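Side-chain contacts in probable mRNA-capping enzyme (Acanthamoeba polyphaga mimivirus, PDB 3BGY), which carries out mRNA cap formation, this N-terminal domain being the tunnel-type triphosphatase that removes the terminal phosphate from the RNA 5' end: residues V40-I45 and L229-I234; T181-S186 and E225-N230. All blocks are in the same frame, centred on the assembly; numbering follows the deposited sequence.

Interaction 1 of 2, residues V40-I45 and L229-I234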
loop_
_atom_site.group_PDB
_atom_site.type_symbol
_atom_site.label_atom_id
_atom_site.label_comp_id
_atom_site.label_asym_id
_atom_site.label_seq_id
_atom_site.Cartn_x
_atom_site.Cartn_y
_atom_site.Cartn_z
ATOM N N VAL A 40 4.479 2.997 -8.381
ATOM C CA VAL A 40 5.467 2.199 -9.126
ATOM C C VAL A 40 6.018 1.238 -8.074
ATOM O O VAL A 40 6.609 1.667 -7.097
ATOM C CB VAL A 40 6.586 3.024 -9.744
ATOM C CG1 VAL A 40 7.506 2.098 -10.574
ATOM C CG2 VAL A 40 6.006 4.086 -10.666
ATOM N N SER A 41 5.822 -0.061 -8.298
ATOM C CA SER A 41 6.260 -1.091 -7.356
ATOM C C SER A 41 7.565 -1.721 -7.845
ATOM O O SER A 41 7.642 -2.182 -8.986
ATOM C CB SER A 41 5.153 -2.159 -7.201
ATOM O OG SER A 41 5.598 -3.269 -6.429
ATOM N N PHE A 42 8.592 -1.688 -6.994
ATOM C CA PHE A 42 9.902 -2.254 -7.327
ATOM C C PHE A 42 9.946 -3.688 -6.869
ATOM O O PHE A 42 9.606 -3.979 -5.732
ATOM C CB PHE A 42 11.033 -1.451 -6.692
ATOM C CG PHE A 42 11.213 -0.093 -7.278
ATOM C CD1 PHE A 42 10.327 0.949 -6.963
ATOM C CD2 PHE A 42 12.260 0.152 -8.197
ATOM C CE1 PHE A 42 10.473 2.241 -7.566
ATOM C CE2 PHE A 42 12.402 1.457 -8.803
ATOM C CZ PHE A 42 11.502 2.478 -8.476
ATOM N N LYS A 43 10.308 -4.594 -7.778
ATOM C CA LYS A 43 10.345 -6.016 -7.433
ATOM C C LYS A 43 11.720 -6.486 -6.967
ATOM O O LYS A 43 12.691 -5.759 -7.059
ATOM C CB LYS A 43 9.857 -6.863 -8.625
ATOM C CG LYS A 43 8.495 -6.429 -9.215
ATOM C CD LYS A 43 7.384 -6.409 -8.162
ATOM C CE LYS A 43 6.071 -5.912 -8.705
ATOM N NZ LYS A 43 5.049 -5.725 -7.637
ATOM N N ASN A 44 11.757 -7.702 -6.397
ATOM C CA ASN A 44 12.984 -8.350 -5.898
ATOM C C ASN A 44 13.707 -7.597 -4.812
ATOM O O ASN A 44 14.919 -7.382 -4.892
ATOM C CB ASN A 44 13.957 -8.655 -7.046
ATOM C CG ASN A 44 13.378 -9.594 -8.054
ATOM O OD1 ASN A 44 12.528 -10.420 -7.734
ATOM N ND2 ASN A 44 13.833 -9.467 -9.301
ATOM N N ILE A 45 12.932 -7.026 -3.887
ATOM C CA ILE A 45 13.532 -6.309 -2.770
ATOM C C ILE A 45 13.659 -7.313 -1.616
ATOM O O ILE A 45 12.669 -7.939 -1.219
ATOM C CB ILE A 45 12.655 -5.111 -2.318
ATOM C CG1 ILE A 45 12.418 -4.132 -3.491
ATOM C CG2 ILE A 45 13.301 -4.423 -1.090
ATOM C CD1 ILE A 45 13.654 -3.600 -4.168
ATOM N N LEU A 229 14.947 6.298 -12.048
ATOM C CA LEU A 229 16.375 6.053 -12.297
ATOM C C LEU A 229 17.186 6.264 -11.016
ATOM O O LEU A 229 18.091 5.485 -10.733
ATOM C CB LEU A 229 16.905 6.949 -13.418
ATOM C CG LEU A 229 16.621 6.434 -14.829
ATOM C CD1 LEU A 229 17.061 7.465 -15.852
ATOM C CD2 LEU A 229 17.320 5.082 -15.055
ATOM N N ASN A 230 16.825 7.280 -10.225
ATOM C CA ASN A 230 17.513 7.560 -8.956
ATOM C C ASN A 230 17.372 6.381 -7.985
ATOM O O ASN A 230 18.358 5.967 -7.362
ATOM C CB ASN A 230 16.963 8.832 -8.298
ATOM C CG ASN A 230 17.436 10.115 -8.974
ATOM O OD1 ASN A 230 18.371 10.117 -9.778
ATOM N ND2 ASN A 230 16.786 11.222 -8.634
ATOM N N VAL A 231 16.168 5.801 -7.917
ATOM C CA VAL A 231 15.919 4.639 -7.038
ATOM C C VAL A 231 16.695 3.406 -7.541
ATOM O O VAL A 231 17.322 2.686 -6.740
ATOM C CB VAL A 231 14.409 4.303 -6.934
ATOM C CG1 VAL A 231 14.181 3.127 -6.000
ATOM C CG2 VAL A 231 13.635 5.523 -6.465
ATOM N N PHE A 232 16.689 3.184 -8.863
ATOM C CA PHE A 232 17.456 2.074 -9.449
ATOM C C PHE A 232 18.955 2.199 -9.194
ATOM O O PHE A 232 19.625 1.195 -9.013
ATOM C CB PHE A 232 17.202 1.924 -10.955
ATOM C CG PHE A 232 15.968 1.128 -11.273
ATOM C CD1 PHE A 232 15.878 -0.239 -10.895
ATOM C CD2 PHE A 232 14.883 1.727 -11.923
ATOM C CE1 PHE A 232 14.716 -0.992 -11.173
ATOM C CE2 PHE A 232 13.713 0.986 -12.209
ATOM C CZ PHE A 232 13.633 -0.375 -11.830
ATOM N N MET A 233 19.459 3.429 -9.112
ATOM C CA MET A 233 20.879 3.649 -8.813
ATOM C C MET A 233 21.231 3.215 -7.382
ATOM O O MET A 233 22.371 2.810 -7.089
ATOM C CB MET A 233 21.256 5.099 -9.045
ATOM C CG MET A 233 21.476 5.433 -10.511
ATOM S SD MET A 233 21.880 7.170 -10.742
ATOM C CE MET A 233 23.426 7.323 -9.741
ATOM N N ILE A 234 20.234 3.249 -6.503
ATOM C CA ILE A 234 20.448 2.815 -5.131
ATOM C C ILE A 234 20.356 1.285 -5.034
ATOM O O ILE A 234 21.281 0.647 -4.524
ATOM C CB ILE A 234 19.447 3.477 -4.136
ATOM C CG1 ILE A 234 19.537 4.995 -4.227
ATOM C CG2 ILE A 234 19.766 3.075 -2.706
ATOM C CD1 ILE A 234 18.219 5.682 -3.957
#

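Interaction 2 of 2, residues T181-S186 and E225-N230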
loop_
_atom_site.group_PDB
_atom_site.type_symbol
_atom_site.label_atom_id
_atom_site.label_comp_id
_atom_site.label_asym_id
_atom_site.label_seq_id
_atom_site.Cartn_x
_atom_site.Cartn_y
_atom_site.Cartn_z
ATOM N N THR A 181 8.900 11.574 2.186
ATOM C CA THR A 181 8.289 12.524 1.264
ATOM C C THR A 181 9.438 13.267 0.585
ATOM O O THR A 181 10.025 14.172 1.153
ATOM C CB THR A 181 7.295 13.466 2.019
ATOM O OG1 THR A 181 6.228 12.675 2.558
ATOM C CG2 THR A 181 6.675 14.476 1.035
ATOM N N ILE A 182 9.796 12.812 -0.609
ATOM C CA ILE A 182 10.940 13.390 -1.309
ATOM C C ILE A 182 10.756 14.792 -1.891
ATOM O O ILE A 182 11.725 15.539 -2.032
ATOM C CB ILE A 182 11.554 12.377 -2.307
ATOM C CG1 ILE A 182 10.498 11.864 -3.277
ATOM C CG2 ILE A 182 12.187 11.176 -1.532
ATOM C CD1 ILE A 182 11.088 11.050 -4.450
ATOM N N ASN A 183 9.517 15.125 -2.225
ATOM C CA ASN A 183 9.118 16.441 -2.731
ATOM C C ASN A 183 7.614 16.517 -2.573
ATOM O O ASN A 183 6.985 15.554 -2.120
ATOM C CB ASN A 183 9.582 16.711 -4.192
ATOM C CG ASN A 183 9.154 15.623 -5.178
ATOM O OD1 ASN A 183 7.976 15.264 -5.261
ATOM N ND2 ASN A 183 10.105 15.129 -5.961
ATOM N N LYS A 184 7.017 17.630 -2.996
ATOM C CA LYS A 184 5.574 17.832 -2.872
ATOM C C LYS A 184 4.685 16.850 -3.618
ATOM O O LYS A 184 3.559 16.612 -3.213
ATOM C CB LYS A 184 5.199 19.265 -3.289
ATOM C CG LYS A 184 5.831 19.715 -4.598
ATOM C CD LYS A 184 5.494 21.163 -4.945
ATOM C CE LYS A 184 6.269 21.601 -6.191
ATOM N NZ LYS A 184 6.048 23.033 -6.553
ATOM N N ASN A 185 5.261 16.173 -4.613
ATOM C CA ASN A 185 4.490 15.275 -5.470
ATOM C C ASN A 185 4.724 13.783 -5.397
ATOM O O ASN A 185 3.957 13.012 -5.976
ATOM C CB ASN A 185 4.676 15.730 -6.914
ATOM C CG ASN A 185 4.400 17.211 -7.093
ATOM O OD1 ASN A 185 3.382 17.707 -6.631
ATOM N ND2 ASN A 185 5.315 17.920 -7.743
ATOM N N SER A 186 5.730 13.365 -4.646
ATOM C CA SER A 186 6.023 11.945 -4.567
ATOM C C SER A 186 6.574 11.531 -3.219
ATOM O O SER A 186 7.210 12.322 -2.524
ATOM C CB SER A 186 6.984 11.524 -5.679
ATOM O OG SER A 186 8.166 12.274 -5.592
ATOM N N GLU A 225 10.423 9.275 -14.719
ATOM C CA GLU A 225 11.510 8.414 -15.206
ATOM C C GLU A 225 12.807 8.774 -14.497
ATOM O O GLU A 225 13.533 7.879 -14.065
ATOM C CB GLU A 225 11.660 8.542 -16.734
ATOM C CG GLU A 225 12.434 7.422 -17.386
ATOM C CD GLU A 225 12.257 7.386 -18.907
ATOM O OE1 GLU A 225 11.984 8.433 -19.527
ATOM O OE2 GLU A 225 12.362 6.286 -19.481
ATOM N N SER A 226 13.061 10.074 -14.293
ATOM C CA SER A 226 14.264 10.531 -13.578
ATOM C C SER A 226 14.239 10.052 -12.127
ATOM O O SER A 226 15.250 9.612 -11.597
ATOM C CB SER A 226 14.367 12.048 -13.579
ATOM O OG SER A 226 14.626 12.523 -14.882
ATOM N N GLU A 227 13.058 10.094 -11.509
ATOM C CA GLU A 227 12.932 9.641 -10.115
ATOM C C GLU A 227 13.118 8.125 -10.012
ATOM O O GLU A 227 13.788 7.642 -9.097
ATOM C CB GLU A 227 11.591 10.072 -9.507
ATOM C CG GLU A 227 11.581 11.547 -9.164
ATOM C CD GLU A 227 10.323 12.027 -8.458
ATOM O OE1 GLU A 227 9.497 11.190 -8.035
ATOM O OE2 GLU A 227 10.165 13.266 -8.341
ATOM N N LEU A 228 12.634 7.379 -11.005
ATOM C CA LEU A 228 12.784 5.923 -10.970
ATOM C C LEU A 228 14.248 5.537 -11.194
ATOM O O LEU A 228 14.722 4.579 -10.598
ATOM C CB LEU A 228 11.889 5.238 -11.998
ATOM C CG LEU A 228 10.386 5.421 -11.805
ATOM C CD1 LEU A 228 9.637 4.682 -12.870
ATOM C CD2 LEU A 228 9.975 4.961 -10.433
ATOM N N LEU A 229 14.947 6.298 -12.048
ATOM C CA LEU A 229 16.375 6.053 -12.297
ATOM C C LEU A 229 17.186 6.264 -11.016
ATOM O O LEU A 229 18.091 5.485 -10.733
ATOM C CB LEU A 229 16.905 6.949 -13.418
ATOM C CG LEU A 229 16.621 6.434 -14.829
ATOM C CD1 LEU A 229 17.061 7.465 -15.852
ATOM C CD2 LEU A 229 17.320 5.082 -15.055
ATOM N N ASN A 230 16.825 7.280 -10.225
ATOM C CA ASN A 230 17.513 7.560 -8.956
ATOM C C ASN A 230 17.372 6.381 -7.985
ATOM O O ASN A 230 18.358 5.967 -7.362
ATOM C CB ASN A 230 16.963 8.832 -8.298
ATOM C CG ASN A 230 17.436 10.115 -8.974
ATOM O OD1 ASN A 230 18.371 10.117 -9.778
ATOM N ND2 ASN A 230 16.786 11.222 -8.634
HETATM O O HOH W 1 7.862 14.331 -7.889
#

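Interaction 1 of 2, residues V40-I45 and L229-I234
No polar bond joins Phe-42 to Val-231 or Phe-232; the shortest one on the strand side, from Lys-43 NZ to Ser-41 OG at 2.8 Å, points off the other face of the strand. The alternation of side chains explains this: Phe-42 leaves the backbone toward the helix while Ser-41 and Lys-43 leave it the opposite way. The contact rests on the Phe-42 ring, which meets two consecutive helix residues in two different ways. Val-231 approaches over a face: its CG1 stands 3.6 Å above the ring plane, displaced toward the rim. The line from CG1 to the ring centroid runs 21° from the normal, which qualifies it as a CH-pi contact. Having CG1 trans to its own backbone nitrogen (chi1 -179°) is what carries this methyl to the ring, with CB following 3.8 Å from Phe-42 CZ. Phe-232 makes an edge-to-face pair instead. The ring planes are 59° apart and the centroids 5.1 Å, with Phe-42 presenting its edge to the Phe-232 face. Phe-42 CE2 does most of the touching, lying 3.7 Å from Phe-232 CE2 and above the outer part of that ring. The CB of Phe-232 does not point at the strand, but the ring beyond it reaches the contact. Trp-140 meets this same Phe-232 ring at a similar tilt, and Leu-211 and Ile-142, from the strands flanking 36-42, pack on Phe-42. All three touching residues are buried. With no hydrogen bond across the interface, the attraction comes from dispersion and from C-H groups directed at pi clouds. Such forces are only weakly directional, and at this point the fit of ring against methyl and ring against ring probably contributes to how helix and strand are placed.

Interaction 2 of 2, residues T181-S186 and E225-N230
Glu-227 reaches from its helix to Asn-183 and Ser-186, and its side chain can be followed outward from CB. The two methylene carbons span the gap, the chain staying extended beyond CG (chi2 -176°), and CB points toward the turn. The carboxylate then divides its partners. Glu-227 OE1 lies 3.0 Å from Ser-186 OG, and Ile-182 CD1 adds an apolar neighbour 3.9 Å from the same Glu-227 OE1. The hydroxyl has a second acceptor, since Asn-183 OD1 is also 3.0 Å from Ser-186 OG; its single proton can serve either oxygen, and the choice is unsettled. OE2 is gripped more definitely. Asn-183 ND2 donates to Glu-227 OE2 over 3.0 Å, fairly straight at 157°. The carboxylate oxygen lies practically in the plane of the amide, whereas the amide nitrogen sits 42° out of the carboxylate plane. A water also donates to Glu-227 OE2 (2.6 Å) and, with its other hydrogen, to Asn-183 OD1 (2.8 Å), bridging the two side chains. That amide oxygen accepts the backbone N of Asn-185 as well, on a lone pair in the carbonyl plane, which defines an Asx turn. The turn is consistent with holding the amide so that its NH2 end faces the glutamate. In the fold, Asn-183 and Ser-186 flank the tight connection between antiparallel strands 169-183 and 186-196, while helix 221-235 supplies the carboxylate. Leu-213 of strand 208-215, next in the barrel, touches Ile-182, Ser-186 and Glu-227 beside the polar network.

In the fold
Both interactions pin helix 221-235 to the closed antiparallel barrel, and their segments share Leu-229 and Asn-230; their centres are about 11 Å apart. Interaction 1 is the buried one, joining the helix to strand 36-42 through two rings and a valine side chain. Interaction 2 is only partly buried and uses a carboxylate, an amide, a hydroxyl and a water at a strand connection, where directional bonds predominate over apolar fit. Leu-228 links them: its CD2 packs on Phe-42 CZ at 3.5 Å. Strand 208-215 lies between the two barrel attachments, being paired with both 36-42 and 186-196.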